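Local coordinates for peptide-binding protein (Photobacterium damsela subsp. piscicida, PDB 6SQX), which is a secreted NlpC/P60 endopeptidase that cleaves the peptidoglycan of potentially competing bacteria, probably by a cysteine-type mechanism, at residues R330-T334 against F335-L339; T403-H407 against N408-I412. All blocks are in the same frame, centred on the assembly; numbering follows the deposited sequence.

Both contacts are local and lie within the NlpC/P60 region, one after the other along the chain, so neither encloses nor crosses the other. Contact 1 comes first, where helix 326-334, which starts shortly after the oxidised Cys324, ends and turns into the loop leading to helix 343-349. Further along, strand 395-405 runs out past this helix, its Leu398 touching Leu331 and Phe332, and ends in contact 2, the tight turn that returns the chain into strand 408-415. Their centres are about 28 Å apart. Contact 1 is buried and fastens a helix end to helices 50-64 and 298-308, whereas contact 2 closes a beta hairpin at the protein surface.

Contact 1 of 2, residues R330-T334 against F335-L339; sequences RLFST and FGIWL
With CG beside its own backbone N and opposite the carbonyl carbon (chi1 -81°), Phe332 places its ring beside Ile337, with CD1 of the ring as the touching atom; in Ile337, CG1 likewise lies beside the backbone N and the chain continues extended, which sets its CD1 at the edge of that ring. The two belong to a Schellman motif that ends helix 326-334. Gly336, the first residue to leave helical geometry, has positive phi, a conformation that favours glycine, and its N donates to Ser333 O at 3.0 Å. Beyond it, the wider bond of the motif runs from Ile337 N to Phe332 O at 3.1 Å and is fairly straight, with 158° at the hydrogen. Phe332 O is gripped twice, because Phe335 N also reaches it, at 3.0 Å, from the opposite face of the carbonyl plane.

The hydrophobic half of the motif is the pairing of Phe332 with Ile337: CD1 of Phe332 lies 3.8 Å from CD1 of Ile337, and CG2 of Ile337 touches the same ring carbon. At the other ortho position, Phe332 CD2 meets Leu339 CD1, also at 3.8 Å, so the ring is held between the residue just after the glycine and one two places further on.

Phe335 turns to a different side of the helix end. Its CE2 meets Leu331 CD1 at 4.0 Å, and CG2 of Thr334 lies over one face of its ring, which also stacks with Phe301 of helix 298-308. Ile337 packs on Ile53 and Met56 of helix 50-64, and Asn57 of that helix binds the carbonyls of Phe335 and Gly336 through ND2. Leu331 O lies at the edge of the Phe335 ring, near its plane, 3.3 Å from Phe335 CD2.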
ATOM      1  N   ARG A 330      -0.449   2.104  -4.614  1.00 15.67           N
ATOM      2  CA  ARG A 330      -1.692   1.979  -5.350  1.00 16.50           C
ATOM      3  C   ARG A 330      -1.772   3.053  -6.436  1.00 16.78           C
ATOM      4  O   ARG A 330      -2.111   2.761  -7.592  1.00 17.85           O
ATOM      5  CB  ARG A 330      -2.839   2.096  -4.340  1.00 16.50           C
ATOM      6  CG  ARG A 330      -4.206   1.836  -4.950  1.00 17.39           C
ATOM      7  CD  ARG A 330      -5.268   1.942  -3.844  1.00 18.63           C
ATOM      8  NE  ARG A 330      -6.563   1.577  -4.399  1.00 17.28           N
ATOM      9  CZ  ARG A 330      -7.698   1.667  -3.732  1.00 15.80           C
ATOM     10  NH1 ARG A 330      -7.689   2.103  -2.464  1.00 16.41           N
ATOM     11  NH2 ARG A 330      -8.833   1.307  -4.360  1.00 18.09           N
ATOM     12  N   LEU A 331      -1.493   4.320  -6.072  1.00 16.59           N
ATOM     13  CA  LEU A 331      -1.553   5.393  -7.065  1.00 17.12           C
ATOM     14  C   LEU A 331      -0.666   5.043  -8.264  1.00 16.91           C
ATOM     15  O   LEU A 331      -1.074   5.144  -9.428  1.00 18.96           O
ATOM     16  CB  LEU A 331      -1.088   6.717  -6.445  1.00 18.25           C
ATOM     17  CG  LEU A 331      -0.808   7.874  -7.439  1.00 18.47           C
ATOM     18  CD1 LEU A 331      -2.127   8.342  -8.012  1.00 18.63           C
ATOM     19  CD2 LEU A 331      -0.037   9.029  -6.779  1.00 19.54           C
ATOM     20  N   PHE A 332       0.579   4.626  -7.996  1.00 18.01           N
ATOM     21  CA  PHE A 332       1.513   4.417  -9.092  1.00 17.44           C
ATOM     22  C   PHE A 332       1.138   3.216  -9.943  1.00 18.24           C
ATOM     23  O   PHE A 332       1.450   3.194 -11.145  1.00 18.77           O
ATOM     24  CB  PHE A 332       2.952   4.356  -8.558  1.00 18.60           C
ATOM     25  CG  PHE A 332       3.535   5.722  -8.309  1.00 18.35           C
ATOM     26  CD1 PHE A 332       3.993   6.486  -9.375  1.00 19.20           C
ATOM     27  CD2 PHE A 332       3.561   6.268  -7.012  1.00 18.99           C
ATOM     28  CE1 PHE A 332       4.524   7.785  -9.179  1.00 19.14           C
ATOM     29  CE2 PHE A 332       4.080   7.561  -6.805  1.00 21.35           C
ATOM     30  CZ  PHE A 332       4.571   8.316  -7.902  1.00 20.44           C
ATOM     31  N   SER A 333       0.459   2.216  -9.336  1.00 17.69           N
ATOM     32  CA  SER A 333       0.084   1.016 -10.086  1.00 18.92           C
ATOM     33  C   SER A 333      -0.823   1.353 -11.262  1.00 18.20           C
ATOM     34  O   SER A 333      -0.744   0.710 -12.311  1.00 19.99           O
ATOM     35  CB  SER A 333      -0.551  -0.051  -9.184  1.00 19.73           C
ATOM     36  OG  SER A 333      -1.857   0.344  -8.728  1.00 19.15           O
ATOM     37  N   THR A 334      -1.702   2.351 -11.093  1.00 18.54           N
ATOM     38  CA  THR A 334      -2.608   2.780 -12.168  1.00 18.45           C
ATOM     39  C   THR A 334      -1.848   3.211 -13.419  1.00 18.51           C
ATOM     40  O   THR A 334      -2.352   3.084 -14.548  1.00 19.08           O
ATOM     41  CB  THR A 334      -3.404   3.966 -11.623  1.00 19.83           C
ATOM     42  OG1 THR A 334      -4.208   3.468 -10.553  1.00 20.49           O
ATOM     43  CG2 THR A 334      -4.315   4.617 -12.661  1.00 21.02           C
ATOM     44  N   PHE A 335      -0.621   3.696 -13.234  1.00 19.03           N
ATOM     45  CA  PHE A 335       0.254   4.181 -14.290  1.00 19.23           C
ATOM     46  C   PHE A 335       1.288   3.130 -14.722  1.00 19.62           C
ATOM     47  O   PHE A 335       2.189   3.458 -15.510  1.00 20.95           O
ATOM     48  CB  PHE A 335       0.940   5.463 -13.804  1.00 19.65           C
ATOM     49  CG  PHE A 335      -0.042   6.561 -13.510  1.00 19.97           C
ATOM     50  CD1 PHE A 335      -0.552   7.334 -14.566  1.00 19.62           C
ATOM     51  CD2 PHE A 335      -0.489   6.772 -12.216  1.00 20.65           C
ATOM     52  CE1 PHE A 335      -1.491   8.324 -14.318  1.00 20.05           C
ATOM     53  CE2 PHE A 335      -1.430   7.781 -11.952  1.00 19.76           C
ATOM     54  CZ  PHE A 335      -1.954   8.528 -13.020  1.00 18.57           C
ATOM     55  N   GLY A 336       1.206   1.908 -14.177  1.00 18.53           N
ATOM     56  CA  GLY A 336       2.228   0.920 -14.503  1.00 19.20           C
ATOM     57  C   GLY A 336       3.600   1.236 -13.945  1.00 20.04           C
ATOM     58  O   GLY A 336       4.607   0.939 -14.597  1.00 19.84           O
ATOM     59  N   ILE A 337       3.657   1.815 -12.748  1.00 19.29           N
ATOM     60  CA  ILE A 337       4.901   2.108 -12.057  1.00 18.19           C
ATOM     61  C   ILE A 337       4.836   1.324 -10.767  1.00 19.39           C
ATOM     62  O   ILE A 337       3.866   1.461 -10.008  1.00 19.06           O
ATOM     63  CB  ILE A 337       5.046   3.609 -11.787  1.00 20.13           C
ATOM     64  CG1 ILE A 337       5.110   4.363 -13.124  1.00 21.68           C
ATOM     65  CG2 ILE A 337       6.280   3.860 -10.929  1.00 20.87           C
ATOM     66  CD1 ILE A 337       5.119   5.890 -12.965  1.00 21.28           C
ATOM     67  N   TRP A 338       5.819   0.433 -10.553  1.00 19.28           N
ATOM     68  CA  TRP A 338       5.740  -0.556  -9.482  1.00 18.38           C
ATOM     69  C   TRP A 338       6.558  -0.080  -8.295  1.00 18.29           C
ATOM     70  O   TRP A 338       7.767   0.170  -8.441  1.00 20.61           O
ATOM     71  CB  TRP A 338       6.321  -1.900  -9.948  1.00 20.43           C
ATOM     72  CG  TRP A 338       5.958  -3.045  -9.040  1.00 20.84           C
ATOM     73  CD1 TRP A 338       4.823  -3.825  -9.106  1.00 20.63           C
ATOM     74  CD2 TRP A 338       6.723  -3.539  -7.921  1.00 19.91           C
ATOM     75  NE1 TRP A 338       4.845  -4.767  -8.104  1.00 20.96           N
ATOM     76  CE2 TRP A 338       5.994  -4.604  -7.355  1.00 19.83           C
ATOM     77  CE3 TRP A 338       7.963  -3.186  -7.359  1.00 19.97           C
ATOM     78  CZ2 TRP A 338       6.445  -5.316  -6.243  1.00 19.77           C
ATOM     79  CZ3 TRP A 338       8.425  -3.906  -6.253  1.00 20.54           C
ATOM     80  CH2 TRP A 338       7.669  -4.954  -5.703  1.00 20.52           C
ATOM     81  N   LEU A 339       5.917  -0.013  -7.122  1.00 17.45           N
ATOM     82  CA  LEU A 339       6.589   0.216  -5.850  1.00 17.13           C
ATOM     83  C   LEU A 339       6.404  -1.000  -4.957  1.00 18.01           C
ATOM     84  O   LEU A 339       5.372  -1.679  -5.018  1.00 18.17           O
ATOM     85  CB  LEU A 339       5.944   1.413  -5.114  1.00 19.14           C
ATOM     86  CG  LEU A 339       6.043   2.788  -5.785  1.00 20.68           C
ATOM     87  CD1 LEU A 339       5.517   3.888  -4.842  1.00 20.27           C
ATOM     88  CD2 LEU A 339       7.436   3.129  -6.310  1.00 25.33           C
TER

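Contact 2 of 2, residues T403-H407 against N408-I412; sequences TEYNH and NKVAI. With EDO (1,2-ethanediol), chain O.
A beta hairpin with a tight turn at Asn406 and His407 joins strands 395-405 and 408-415, and Thr403 to Val410 form its last regular hydrogen-bonded pair before the turn. Thr403 N donates to Val410 O at 2.9 Å and Val410 N returns a bond to Thr403 O at 2.8 Å, both arriving nearly along the C=O axis. At the turn Tyr405 N meets Asn408 O at 2.7 Å and almost straight (175°), while the closing bond from Asn408 N to Tyr405 O is longer, 3.2 Å, and bent. Asn406 and His407 are both in the left-handed helical region, as in turns of the I'/III' family.

Side chains alternate between the faces. On one, Val410 CG2 packs 3.7 Å from Tyr405 CB and approaches the ring obliquely. Thr403 holds CG2 between its backbone N and carbonyl carbon, with OG1 opposite the N (chi1 -163°), which brings Thr403 CG2 within 3.6 Å of Ile412 CG2; these two side chains cross at about a right angle. On the other face, Glu404 bends at chi2 (-65°) and brings OE2 to Lys409 CB, 3.7 Å away, where the two side chains cross at a slant. The extended lysine carries NZ well away from Glu404 OE2, which it does not contact, and makes a long, weak ion pair with Glu370 of helix 361-370.

The hairpin lies in a six-stranded antiparallel sheet. Strand 438-441 flanks strand 408-415, and its Ile439 packs on Ile412 while Pro441 touches Tyr405, whose OH is hydrogen-bonded to Glu29. On the Lys409 side, helix 361-370 lies against the sheet, with Val369 touching Lys409 and Ala411.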
ATOM      1  N   THR A 403       4.213  25.332  -2.284  1.00 25.58           N
ATOM      2  CA  THR A 403       3.048  26.198  -2.386  1.00 26.33           C
ATOM      3  C   THR A 403       3.265  27.382  -1.452  1.00 27.68           C
ATOM      4  O   THR A 403       4.129  27.353  -0.572  1.00 28.71           O
ATOM      5  CB  THR A 403       1.760  25.419  -2.035  1.00 26.48           C
ATOM      6  OG1 THR A 403       0.608  26.126  -2.507  1.00 27.65           O
ATOM      7  CG2 THR A 403       1.622  25.189  -0.538  1.00 26.32           C
ATOM      8  N   GLU A 404       2.450  28.419  -1.626  1.00 28.20           N
ATOM      9  CA  GLU A 404       2.426  29.534  -0.689  1.00 31.01           C
ATOM     10  C   GLU A 404       1.426  29.219   0.418  1.00 29.20           C
ATOM     11  O   GLU A 404       0.236  29.033   0.152  1.00 29.35           O
ATOM     12  CB  GLU A 404       2.014  30.807  -1.417  1.00 36.84           C
ATOM     13  CG  GLU A 404       3.068  31.321  -2.382  1.00 44.38           C
ATOM     14  CD  GLU A 404       4.365  31.769  -1.692  1.00 50.86           C
ATOM     15  OE1 GLU A 404       4.298  32.405  -0.612  1.00 53.11           O
ATOM     16  OE2 GLU A 404       5.457  31.478  -2.242  1.00 52.77           O
ATOM     17  N   TYR A 405       1.900  29.185   1.661  1.00 28.97           N
ATOM     18  CA  TYR A 405       1.049  28.880   2.805  1.00 28.94           C
ATOM     19  C   TYR A 405       1.457  29.789   3.953  1.00 32.70           C
ATOM     20  O   TYR A 405       2.615  29.758   4.389  1.00 33.85           O
ATOM     21  CB  TYR A 405       1.218  27.405   3.185  1.00 26.46           C
ATOM     22  CG  TYR A 405       0.510  26.945   4.443  1.00 24.26           C
ATOM     23  CD1 TYR A 405      -0.822  27.294   4.718  1.00 24.71           C
ATOM     24  CD2 TYR A 405       1.167  26.121   5.354  1.00 24.43           C
ATOM     25  CE1 TYR A 405      -1.474  26.829   5.872  1.00 23.36           C
ATOM     26  CE2 TYR A 405       0.527  25.662   6.506  1.00 24.30           C
ATOM     27  CZ  TYR A 405      -0.790  26.027   6.769  1.00 23.13           C
ATOM     28  OH  TYR A 405      -1.408  25.550   7.904  1.00 24.01           O
ATOM     29  N   ASN A 406       0.510  30.599   4.430  1.00 37.70           N
ATOM     30  CA  ASN A 406       0.798  31.648   5.415  1.00 44.06           C
ATOM     31  C   ASN A 406       1.909  32.589   4.935  1.00 47.34           C
ATOM     32  O   ASN A 406       2.867  32.873   5.657  1.00 47.93           O
ATOM     33  CB  ASN A 406       1.126  31.044   6.780  1.00 46.10           C
ATOM     34  CG  ASN A 406      -0.036  30.274   7.372  1.00 48.35           C
ATOM     35  OD1 ASN A 406       0.155  29.248   8.030  1.00 48.72           O
ATOM     36  ND2 ASN A 406      -1.254  30.764   7.139  1.00 48.35           N
ATOM     37  N   HIS A 407       1.794  33.041   3.685  1.00 50.62           N
ATOM     38  CA  HIS A 407       2.769  33.962   3.084  1.00 55.67           C
ATOM     39  C   HIS A 407       4.197  33.422   3.157  1.00 52.87           C
ATOM     40  O   HIS A 407       5.171  34.179   3.232  1.00 53.46           O
ATOM     41  CB  HIS A 407       2.657  35.377   3.663  1.00 62.54           C
ATOM     42  CG  HIS A 407       1.331  36.023   3.407  1.00 68.80           C
ATOM     43  ND1 HIS A 407       0.393  36.220   4.398  1.00 71.39           N
ATOM     44  CD2 HIS A 407       0.778  36.496   2.264  1.00 71.40           C
ATOM     45  CE1 HIS A 407      -0.677  36.796   3.879  1.00 72.74           C
ATOM     46  NE2 HIS A 407      -0.470  36.973   2.586  1.00 72.85           N
ATOM     47  N   ASN A 408       4.337  32.103   3.149  1.00 47.86           N
ATOM     48  CA  ASN A 408       5.640  31.478   3.114  1.00 44.04           C
ATOM     49  C   ASN A 408       5.590  30.369   2.080  1.00 37.00           C
ATOM     50  O   ASN A 408       4.560  29.709   1.927  1.00 36.40           O
ATOM     51  CB  ASN A 408       5.995  30.891   4.478  1.00 47.98           C
ATOM     52  CG  ASN A 408       7.394  31.250   4.906  1.00 52.25           C
ATOM     53  OD1 ASN A 408       7.604  31.853   5.968  1.00 53.13           O
ATOM     54  ND2 ASN A 408       8.372  30.911   4.064  1.00 53.95           N
ATOM     55  N   LYS A 409       6.691  30.175   1.368  1.00 33.51           N
ATOM     56  CA  LYS A 409       6.820  29.035   0.466  1.00 30.77           C
ATOM     57  C   LYS A 409       7.130  27.793   1.291  1.00 30.03           C
ATOM     58  O   LYS A 409       8.128  27.763   2.022  1.00 31.73           O
ATOM     59  CB  LYS A 409       7.939  29.331  -0.528  1.00 33.66           C
ATOM     60  CG  LYS A 409       8.127  28.314  -1.615  1.00 37.63           C
ATOM     61  CD  LYS A 409       9.313  28.720  -2.471  1.00 42.36           C
ATOM     62  CE  LYS A 409       9.453  27.860  -3.702  1.00 44.41           C
ATOM     63  NZ  LYS A 409      10.674  28.296  -4.448  1.00 46.10           N
ATOM     64  N   VAL A 410       6.278  26.775   1.189  1.00 28.40           N
ATOM     65  CA  VAL A 410       6.448  25.530   1.929  1.00 26.40           C
ATOM     66  C   VAL A 410       6.465  24.355   0.962  1.00 23.49           C
ATOM     67  O   VAL A 410       5.793  24.374  -0.076  1.00 24.66           O
ATOM     68  CB  VAL A 410       5.381  25.332   3.039  1.00 27.47           C
ATOM     69  CG1 VAL A 410       5.359  26.551   3.995  1.00 28.69           C
ATOM     70  CG2 VAL A 410       3.996  25.039   2.467  1.00 27.11           C
ATOM     71  N   ALA A 411       7.272  23.350   1.282  1.00 22.41           N
ATOM     72  CA  ALA A 411       7.253  22.095   0.542  1.00 22.99           C
ATOM     73  C   ALA A 411       6.028  21.257   0.938  1.00 23.53           C
ATOM     74  O   ALA A 411       5.598  21.269   2.096  1.00 23.83           O
ATOM     75  CB  ALA A 411       8.540  21.325   0.816  1.00 24.16           C
ATOM     76  N   ILE A 412       5.482  20.495  -0.029  1.00 22.08           N
ATOM     77  CA  ILE A 412       4.235  19.748   0.166  1.00 21.32           C
ATOM     78  C   ILE A 412       4.363  18.306  -0.324  1.00 20.69           C
ATOM     79  O   ILE A 412       5.246  17.966  -1.122  1.00 21.24           O
ATOM     80  CB  ILE A 412       3.022  20.426  -0.519  1.00 22.72           C
ATOM     81  CG1 ILE A 412       3.310  20.552  -2.026  1.00 24.38           C
ATOM     82  CG2 ILE A 412       2.763  21.828   0.069  1.00 22.38           C
ATOM     83  CD1 ILE A 412       2.090  20.732  -2.872  1.00 27.30           C
TER
HETATM   84  C1  EDO O 513      -1.688  26.879  -0.481  1.00 37.80           C
HETATM   85  O1  EDO O 513      -1.058  27.265  -1.696  1.00 50.09           O
HETATM   86  C2  EDO O 513      -2.868  25.982  -0.781  1.00 34.31           C
HETATM   87  O2  EDO O 513      -3.814  26.253   0.205  1.00 30.45           O